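Local atomic coordinates of beta-catenin homolog sys-1 (Caenorhabditis elegans, PDB entry 3C2G), a protein that acts as a transcription coregulator in the Wnt asymmetry pathway, activating or repressing target genes according to upstream signals and partners such as the TCF factor pop-1. Residues F160-K165 with F196-D201; F191-R195 with R262-L266; K205-I209 with L269-D273. One frame throughout, in Å; residues are numbered along the deposited sequence.

All three contacts belong to one continuous stretch of the armadillo domain. Contact 1 and contact 2 use the same helix, 189-198: its C-terminal end meets the end of helix 154-164, while its middle lies beside helix 251-270. Contact 3 takes the next helix in sequence, 202-210, to the C-terminal end of helix 251-270. Their centres lie about 13 Å (1 and 2), 14 Å (1 and 3) and 12 Å (2 and 3) apart. Ile198 joins them, its CD1 lying 3.7 Å from Leu266 CD1 and its CG1 3.5 Å from Phe208 CE2. Phe194 of contact 2 meets Phe208 of contact 3 edge-to-face. The apolar side chains of the three contacts thus adjoin, and contacts 1 and 2 each add a salt bridge.

Contact 1. Residues F160-K165 with F196-D201; sequences FAQHLK and FIISKD
Lys165 NZ reaches Asp201 OD1 at 3.0 Å in a salt bridge that ties the residue just after helix 154-164 to the N-cap residue of helix 202-210. The lysine and aspartate side chains come from opposite directions, and the ammonium uses the anti lone pair of OD1, on the side away from OD2. Asp201 OD2 serves elsewhere, making a weak N-cap bond to the backbone N of Leu204. The extended lysine chain runs past the end of helix 189-198, where its CE lies 3.2 Å from the carbonyl O of Ile197. Behind this bridge the contact is apolar. With CG anti to the backbone N (chi1 178°), the Phe196 ring brings CE2 to 3.5 Å from Ala161 CA. Leu164 CD1 comes at the edge of that ring, near its plane, and Phe160 meets it obliquely, the ring planes 43° apart. Ile197 CG2 packs on Leu164 CB at 3.8 Å. Phe144 of helix 134-150 touches both Phe160 and Leu164. After the type II turn from Ile198 to Asp201, the two carboxylate oxygens are divided between a lysine and a backbone N, so one carboxylate links the end of helix 154-164 to the start of helix 202-210.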
loop_
_atom_site.group_PDB
_atom_site.type_symbol
_atom_site.label_atom_id
_atom_site.label_comp_id
_atom_site.label_asym_id
_atom_site.label_seq_id
_atom_site.Cartn_x
_atom_site.Cartn_y
_atom_site.Cartn_z
ATOM N N PHE A 160 -5.875 20.770 16.844
ATOM C CA PHE A 160 -7.187 20.729 16.218
ATOM C C PHE A 160 -7.703 19.298 16.174
ATOM O O PHE A 160 -8.856 19.043 16.528
ATOM C CB PHE A 160 -7.154 21.358 14.819
ATOM C CG PHE A 160 -8.508 21.521 14.197
ATOM C CD1 PHE A 160 -9.548 22.113 14.910
ATOM C CD2 PHE A 160 -8.747 21.086 12.900
ATOM C CE1 PHE A 160 -10.809 22.261 14.344
ATOM C CE2 PHE A 160 -10.006 21.224 12.326
ATOM C CZ PHE A 160 -11.043 21.815 13.049
ATOM N N ALA A 161 -6.832 18.372 15.769
ATOM C CA ALA A 161 -7.148 16.944 15.784
ATOM C C ALA A 161 -7.659 16.479 17.142
ATOM O O ALA A 161 -8.685 15.813 17.214
ATOM C CB ALA A 161 -5.946 16.121 15.346
ATOM N N GLN A 162 -6.966 16.852 18.216
ATOM C CA GLN A 162 -7.400 16.478 19.560
ATOM C C GLN A 162 -8.796 17.012 19.907
ATOM O O GLN A 162 -9.624 16.271 20.439
ATOM C CB GLN A 162 -6.375 16.906 20.614
ATOM C CG GLN A 162 -6.651 16.333 22.008
ATOM C CD GLN A 162 -5.557 16.670 23.025
ATOM O OE1 GLN A 162 -4.365 16.724 22.686
ATOM N NE2 GLN A 162 -5.959 16.881 24.284
ATOM N N HIS A 163 -9.053 18.283 19.590
ATOM C CA HIS A 163 -10.367 18.904 19.820
ATOM C C HIS A 163 -11.526 18.164 19.147
ATOM O O HIS A 163 -12.653 18.178 19.641
ATOM C CB HIS A 163 -10.374 20.367 19.358
ATOM C CG HIS A 163 -9.371 21.238 20.054
ATOM N ND1 HIS A 163 -8.799 22.338 19.449
ATOM C CD2 HIS A 163 -8.832 21.167 21.296
ATOM C CE1 HIS A 163 -7.959 22.912 20.290
ATOM N NE2 HIS A 163 -7.959 22.220 21.416
ATOM N N LEU A 164 -11.242 17.525 18.018
ATOM C CA LEU A 164 -12.256 16.826 17.234
ATOM C C LEU A 164 -12.630 15.441 17.754
ATOM O O LEU A 164 -13.680 14.907 17.391
ATOM C CB LEU A 164 -11.805 16.714 15.781
ATOM C CG LEU A 164 -11.652 18.040 15.045
ATOM C CD1 LEU A 164 -11.233 17.799 13.624
ATOM C CD2 LEU A 164 -12.948 18.852 15.104
ATOM N N LYS A 165 -11.784 14.855 18.595
ATOM C CA LYS A 165 -12.018 13.495 19.060
ATOM C C LYS A 165 -12.936 13.445 20.265
ATOM O O LYS A 165 -12.482 13.377 21.403
ATOM C CB LYS A 165 -10.695 12.777 19.326
ATOM C CG LYS A 165 -9.983 12.392 18.039
ATOM C CD LYS A 165 -8.506 12.216 18.249
ATOM C CE LYS A 165 -7.773 12.519 16.958
ATOM N NZ LYS A 165 -6.336 12.234 17.093
ATOM N N PHE A 196 -8.354 12.715 8.805
ATOM C CA PHE A 196 -7.609 13.628 9.643
ATOM C C PHE A 196 -7.523 13.175 11.102
ATOM O O PHE A 196 -6.458 13.251 11.700
ATOM C CB PHE A 196 -8.219 15.037 9.517
ATOM C CG PHE A 196 -7.558 16.079 10.382
ATOM C CD1 PHE A 196 -6.301 16.586 10.053
ATOM C CD2 PHE A 196 -8.203 16.560 11.520
ATOM C CE1 PHE A 196 -5.683 17.549 10.855
ATOM C CE2 PHE A 196 -7.602 17.537 12.322
ATOM C CZ PHE A 196 -6.334 18.029 11.988
ATOM N N ILE A 197 -8.626 12.705 11.671
ATOM C CA ILE A 197 -8.631 12.299 13.073
ATOM C C ILE A 197 -8.017 10.913 13.281
ATOM O O ILE A 197 -7.560 10.579 14.376
ATOM C CB ILE A 197 -10.055 12.343 13.712
ATOM C CG1 ILE A 197 -10.992 11.337 13.049
ATOM C CG2 ILE A 197 -10.645 13.758 13.672
ATOM C CD1 ILE A 197 -12.346 11.236 13.720
ATOM N N ILE A 198 -8.020 10.111 12.222
ATOM C CA ILE A 198 -7.506 8.749 12.251
ATOM C C ILE A 198 -5.992 8.756 12.124
ATOM O O ILE A 198 -5.319 7.876 12.638
ATOM C CB ILE A 198 -8.131 7.922 11.107
ATOM C CG1 ILE A 198 -9.487 7.374 11.534
ATOM C CG2 ILE A 198 -7.228 6.804 10.654
ATOM C CD1 ILE A 198 -10.357 6.932 10.359
ATOM N N SER A 199 -5.462 9.760 11.439
ATOM C CA SER A 199 -4.044 9.803 11.118
ATOM C C SER A 199 -3.159 9.653 12.354
ATOM O O SER A 199 -3.225 10.470 13.278
ATOM C CB SER A 199 -3.709 11.087 10.369
ATOM O OG SER A 199 -2.350 11.089 9.986
ATOM N N LYS A 200 -2.353 8.586 12.356
ATOM C CA LYS A 200 -1.379 8.272 13.421
ATOM C C LYS A 200 -2.012 7.935 14.785
ATOM O O LYS A 200 -1.337 7.957 15.825
ATOM C CB LYS A 200 -0.318 9.377 13.555
ATOM C CG LYS A 200 0.473 9.650 12.277
ATOM C CD LYS A 200 1.658 10.585 12.546
ATOM C CE LYS A 200 2.448 10.882 11.262
ATOM N NZ LYS A 200 3.413 12.019 11.439
ATOM N N ASP A 201 -3.301 7.604 14.772
ATOM C CA ASP A 201 -4.007 7.194 15.975
ATOM C C ASP A 201 -4.411 5.724 15.840
ATOM O O ASP A 201 -5.571 5.407 15.580
ATOM C CB ASP A 201 -5.231 8.090 16.197
ATOM C CG ASP A 201 -5.571 8.280 17.674
ATOM O OD1 ASP A 201 -5.756 9.445 18.090
ATOM O OD2 ASP A 201 -5.657 7.282 18.420
#

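Contact 2. Residues F191-R195 with R262-L266; sequences FIIFR and RTFDL
Arg262 lays its aliphatic stem across the Phe191 ring. Its CB sits 3.6 Å from the ring centroid in a CH-pi contact over one face, and its CD is 3.7 Å from Phe191 CD2. CG of Arg262 is anti to the carbonyl carbon (chi1 -69°) and the chain is extended to NE, which carries the guanidinium past the ring to Ile192. There the CD1 methyl lies in the guanidinium plane, at its edge, 3.2 Å from NH1. A second arginine crosses in the other direction: Arg195 NH1 forms a salt bridge with Asp265 OD2 at 2.6 Å. The carboxylate oxygen stands at the guanidinium edge, the two planes only 17° apart. Leu266 packs on the phenylalanine side of the contact, bringing CD2 to 4.1 Å from both Phe191 CD1 and Phe194 CB. Thr263 OG1 also approaches the Phe191 ring, but its hydrogen bond goes to Val259 O, one turn back in its own helix. The segment axes run nearly parallel, at 6°, and come no closer than 10.7 Å; at this spacing the contact is made by side chains. Outward, Phe194 stacks edge-to-face with Phe208. Helix 134-150 touches Ile192, helix 167-174 touches Phe194, and helix 224-239 packs on Thr263 and Leu266, placing this pair within the layered helices of the armadillo domain.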
loop_
_atom_site.group_PDB
_atom_site.type_symbol
_atom_site.label_atom_id
_atom_site.label_comp_id
_atom_site.label_asym_id
_atom_site.label_seq_id
_atom_site.Cartn_x
_atom_site.Cartn_y
_atom_site.Cartn_z
ATOM N N PHE A 191 -14.994 12.379 4.465
ATOM C CA PHE A 191 -13.780 11.587 4.328
ATOM C C PHE A 191 -12.553 12.327 4.821
ATOM O O PHE A 191 -11.742 11.765 5.551
ATOM C CB PHE A 191 -13.597 11.100 2.883
ATOM C CG PHE A 191 -14.638 10.102 2.461
ATOM C CD1 PHE A 191 -14.533 8.770 2.845
ATOM C CD2 PHE A 191 -15.743 10.503 1.708
ATOM C CE1 PHE A 191 -15.501 7.836 2.467
ATOM C CE2 PHE A 191 -16.720 9.588 1.329
ATOM C CZ PHE A 191 -16.604 8.248 1.705
ATOM N N ILE A 192 -12.419 13.588 4.422
ATOM C CA ILE A 192 -11.303 14.437 4.859
ATOM C C ILE A 192 -11.151 14.430 6.381
ATOM O O ILE A 192 -10.050 14.254 6.888
ATOM C CB ILE A 192 -11.464 15.880 4.333
ATOM C CG1 ILE A 192 -11.533 15.888 2.793
ATOM C CG2 ILE A 192 -10.338 16.771 4.831
ATOM C CD1 ILE A 192 -10.318 15.248 2.083
ATOM N N ILE A 193 -12.267 14.560 7.092
ATOM C CA ILE A 193 -12.278 14.602 8.547
ATOM C C ILE A 193 -11.902 13.257 9.182
ATOM O O ILE A 193 -11.073 13.212 10.089
ATOM C CB ILE A 193 -13.652 15.091 9.084
ATOM C CG1 ILE A 193 -13.936 16.509 8.586
ATOM C CG2 ILE A 193 -13.687 15.038 10.600
ATOM C CD1 ILE A 193 -15.391 16.862 8.518
ATOM N N PHE A 194 -12.518 12.171 8.721
ATOM C CA PHE A 194 -12.118 10.822 9.134
ATOM C C PHE A 194 -10.629 10.592 8.904
ATOM O O PHE A 194 -9.916 10.172 9.805
ATOM C CB PHE A 194 -12.934 9.748 8.419
ATOM C CG PHE A 194 -14.164 9.338 9.161
ATOM C CD1 PHE A 194 -14.072 8.822 10.453
ATOM C CD2 PHE A 194 -15.413 9.457 8.579
ATOM C CE1 PHE A 194 -15.208 8.445 11.166
ATOM C CE2 PHE A 194 -16.560 9.080 9.280
ATOM C CZ PHE A 194 -16.454 8.572 10.579
ATOM N N ARG A 195 -10.151 10.913 7.715
ATOM C CA ARG A 195 -8.740 10.757 7.434
ATOM C C ARG A 195 -7.910 11.508 8.466
ATOM O O ARG A 195 -6.908 10.994 8.959
ATOM C CB ARG A 195 -8.423 11.252 6.026
ATOM C CG ARG A 195 -6.965 11.103 5.625
ATOM C CD ARG A 195 -6.727 11.613 4.209
ATOM N NE ARG A 195 -5.353 11.378 3.778
ATOM C CZ ARG A 195 -4.946 10.290 3.132
ATOM N NH1 ARG A 195 -5.809 9.326 2.835
ATOM N NH2 ARG A 195 -3.672 10.165 2.780
ATOM N N ARG A 262 -12.859 7.176 -2.322
ATOM C CA ARG A 262 -12.523 7.609 -0.976
ATOM C C ARG A 262 -12.831 6.536 0.075
ATOM O O ARG A 262 -12.195 6.490 1.125
ATOM C CB ARG A 262 -13.224 8.933 -0.639
ATOM C CG ARG A 262 -12.691 10.149 -1.436
ATOM C CD ARG A 262 -13.491 11.406 -1.063
ATOM N NE ARG A 262 -13.156 12.590 -1.858
ATOM C CZ ARG A 262 -12.531 13.669 -1.388
ATOM N NH1 ARG A 262 -12.162 13.736 -0.111
ATOM N NH2 ARG A 262 -12.284 14.691 -2.200
ATOM N N THR A 263 -13.807 5.681 -0.198
ATOM C CA THR A 263 -14.057 4.541 0.675
ATOM C C THR A 263 -12.909 3.529 0.597
ATOM O O THR A 263 -12.504 2.997 1.622
ATOM C CB THR A 263 -15.380 3.876 0.344
ATOM O OG1 THR A 263 -16.435 4.816 0.573
ATOM C CG2 THR A 263 -15.610 2.649 1.206
ATOM N N PHE A 264 -12.373 3.292 -0.601
ATOM C CA PHE A 264 -11.192 2.451 -0.740
ATOM C C PHE A 264 -10.026 3.061 0.036
ATOM O O PHE A 264 -9.340 2.366 0.782
ATOM C CB PHE A 264 -10.784 2.252 -2.218
ATOM C CG PHE A 264 -11.701 1.339 -3.022
ATOM C CD1 PHE A 264 -12.386 0.287 -2.428
ATOM C CD2 PHE A 264 -11.835 1.525 -4.403
ATOM C CE1 PHE A 264 -13.201 -0.561 -3.195
ATOM C CE2 PHE A 264 -12.645 0.685 -5.179
ATOM C CZ PHE A 264 -13.328 -0.359 -4.576
ATOM N N ASP A 265 -9.800 4.357 -0.146
ATOM C CA ASP A 265 -8.718 5.070 0.538
ATOM C C ASP A 265 -8.855 5.005 2.064
ATOM O O ASP A 265 -7.878 4.760 2.758
ATOM C CB ASP A 265 -8.659 6.530 0.068
ATOM C CG ASP A 265 -7.505 7.315 0.704
ATOM O OD1 ASP A 265 -6.327 6.904 0.553
ATOM O OD2 ASP A 265 -7.775 8.346 1.361
ATOM N N LEU A 266 -10.068 5.201 2.581
ATOM C CA LEU A 266 -10.300 5.157 4.027
ATOM C C LEU A 266 -10.076 3.739 4.613
ATOM O O LEU A 266 -9.341 3.578 5.604
ATOM C CB LEU A 266 -11.679 5.721 4.383
ATOM C CG LEU A 266 -12.049 5.851 5.863
ATOM C CD1 LEU A 266 -10.989 6.603 6.680
ATOM C CD2 LEU A 266 -13.433 6.498 6.040
#

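Contact 3. Residues K205-I209 with L269-D273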
loop_
_atom_site.group_PDB
_atom_site.type_symbol
_atom_site.label_atom_id
_atom_site.label_comp_id
_atom_site.label_asym_id
_atom_site.label_seq_id
_atom_site.Cartn_x
_atom_site.Cartn_y
_atom_site.Cartn_z
ATOM N N LYS A 205 -8.290 3.808 14.987
ATOM C CA LYS A 205 -8.567 2.848 13.933
ATOM C C LYS A 205 -9.282 1.633 14.505
ATOM O O LYS A 205 -10.335 1.226 13.997
ATOM C CB LYS A 205 -7.282 2.438 13.221
ATOM C CG LYS A 205 -6.697 3.548 12.382
ATOM C CD LYS A 205 -5.360 3.164 11.825
ATOM C CE LYS A 205 -4.661 4.348 11.198
ATOM N NZ LYS A 205 -3.366 3.916 10.618
ATOM N N ASP A 206 -8.721 1.090 15.586
ATOM C CA ASP A 206 -9.292 -0.060 16.278
ATOM C C ASP A 206 -10.617 0.244 16.944
ATOM O O ASP A 206 -11.438 -0.650 17.122
ATOM C CB ASP A 206 -8.314 -0.609 17.311
ATOM C CG ASP A 206 -7.215 -1.435 16.691
ATOM O OD1 ASP A 206 -7.323 -1.800 15.502
ATOM O OD2 ASP A 206 -6.234 -1.727 17.396
ATOM N N TYR A 207 -10.832 1.490 17.341
ATOM C CA TYR A 207 -12.134 1.831 17.891
ATOM C C TYR A 207 -13.179 1.821 16.777
ATOM O O TYR A 207 -14.276 1.295 16.958
ATOM C CB TYR A 207 -12.138 3.166 18.661
ATOM C CG TYR A 207 -13.527 3.522 19.147
ATOM C CD1 TYR A 207 -14.171 2.733 20.102
ATOM C CD2 TYR A 207 -14.216 4.615 18.619
ATOM C CE1 TYR A 207 -15.460 3.032 20.535
ATOM C CE2 TYR A 207 -15.515 4.928 19.049
ATOM C CZ TYR A 207 -16.125 4.129 20.010
ATOM O OH TYR A 207 -17.404 4.421 20.444
ATOM N N PHE A 208 -12.819 2.385 15.627
ATOM C CA PHE A 208 -13.718 2.417 14.472
ATOM C C PHE A 208 -14.033 1.037 13.903
ATOM O O PHE A 208 -15.168 0.769 13.536
ATOM C CB PHE A 208 -13.171 3.330 13.372
ATOM C CG PHE A 208 -13.211 4.789 13.719
ATOM C CD1 PHE A 208 -14.278 5.320 14.435
ATOM C CD2 PHE A 208 -12.191 5.640 13.305
ATOM C CE1 PHE A 208 -14.312 6.670 14.749
ATOM C CE2 PHE A 208 -12.219 6.990 13.609
ATOM C CZ PHE A 208 -13.277 7.506 14.329
ATOM N N ILE A 209 -13.025 0.175 13.835
ATOM C CA ILE A 209 -13.197 -1.179 13.335
ATOM C C ILE A 209 -13.956 -2.046 14.336
ATOM O O ILE A 209 -15.057 -2.527 14.056
ATOM C CB ILE A 209 -11.835 -1.834 13.036
ATOM C CG1 ILE A 209 -11.155 -1.146 11.861
ATOM C CG2 ILE A 209 -12.000 -3.311 12.734
ATOM C CD1 ILE A 209 -9.665 -1.372 11.830
ATOM N N LEU A 269 -6.534 3.085 5.081
ATOM C CA LEU A 269 -5.977 3.638 6.303
ATOM C C LEU A 269 -6.380 2.885 7.548
ATOM O O LEU A 269 -5.592 2.784 8.487
ATOM C CB LEU A 269 -6.310 5.117 6.439
ATOM C CG LEU A 269 -5.014 5.919 6.305
ATOM C CD1 LEU A 269 -5.127 7.017 5.218
ATOM C CD2 LEU A 269 -4.575 6.465 7.677
ATOM N N LEU A 270 -7.591 2.349 7.567
ATOM C CA LEU A 270 -8.072 1.675 8.759
ATOM C C LEU A 270 -7.396 0.330 8.977
ATOM O O LEU A 270 -7.094 -0.041 10.107
ATOM C CB LEU A 270 -9.577 1.469 8.682
ATOM C CG LEU A 270 -10.449 2.668 9.011
ATOM C CD1 LEU A 270 -11.865 2.379 8.541
ATOM C CD2 LEU A 270 -10.407 2.958 10.514
ATOM N N LEU A 271 -7.167 -0.404 7.891
ATOM C CA LEU A 271 -6.694 -1.779 7.991
ATOM C C LEU A 271 -5.185 -1.845 8.220
ATOM O O LEU A 271 -4.427 -2.248 7.342
ATOM C CB LEU A 271 -7.128 -2.559 6.748
ATOM C CG LEU A 271 -8.628 -2.477 6.467
ATOM C CD1 LEU A 271 -8.910 -3.065 5.104
ATOM C CD2 LEU A 271 -9.501 -3.125 7.564
ATOM N N HIS A 272 -4.765 -1.428 9.407
ATOM C CA HIS A 272 -3.350 -1.223 9.709
ATOM C C HIS A 272 -2.544 -2.510 9.958
ATOM O O HIS A 272 -1.329 -2.540 9.742
ATOM C CB HIS A 272 -3.204 -0.253 10.886
ATOM C CG HIS A 272 -3.914 -0.692 12.130
ATOM N ND1 HIS A 272 -3.248 -1.184 13.232
ATOM C CD2 HIS A 272 -5.232 -0.714 12.448
ATOM C CE1 HIS A 272 -4.125 -1.483 14.177
ATOM N NE2 HIS A 272 -5.336 -1.215 13.724
ATOM N N ASP A 273 -3.213 -3.571 10.401
ATOM C CA ASP A 273 -2.524 -4.801 10.775
ATOM C C ASP A 273 -3.279 -6.058 10.363
ATOM O O ASP A 273 -4.351 -5.976 9.752
ATOM C CB ASP A 273 -2.253 -4.820 12.287
ATOM C CG ASP A 273 -3.529 -4.838 13.127
ATOM O OD1 ASP A 273 -4.608 -5.220 12.625
ATOM O OD2 ASP A 273 -3.445 -4.477 14.314
#
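The imidazole of His272 has Asp206 OD1 and Leu270 O at its edge, in the ring plane, and Asp273 CG over one face, 3.4 Å above the plane toward the rim; the Phe208 ring has Leu270 CD2 at its edge. His272 NE2 donates to Asp206 OD1 at 2.7 Å with an N-H...O angle of 161°. The donor approaches from 45° out of the carboxylate plane. With chi1 at 57°, CG of His272 falls between the backbone N and the carbonyl carbon, turning the ring toward helix 202-210. Replacing the imidazole by an alanine's methyl is likely to leave Asp206 OD1 without this donor and open a gap beside Lys205, whose CB lies 3.8 Å from His272 CD2. The extended Lys205 chain passes on to the end of helix 251-270, where NZ makes a weak bond to Leu269 O at 3.3 Å. Beneath it, Leu270 CD2 packs 4.0 Å from Phe208 CB, and Ile209 CD1 rests 3.4 Å from Leu270 O. Asp273, following an inverse gamma turn centred on Leu271, N-caps helix 274-282 through Ala276 N. Helix 202-210 thus packs against the turn between helices 251-270 and 274-282, in keeping with the all-helical armadillo domain of this beta-catenin.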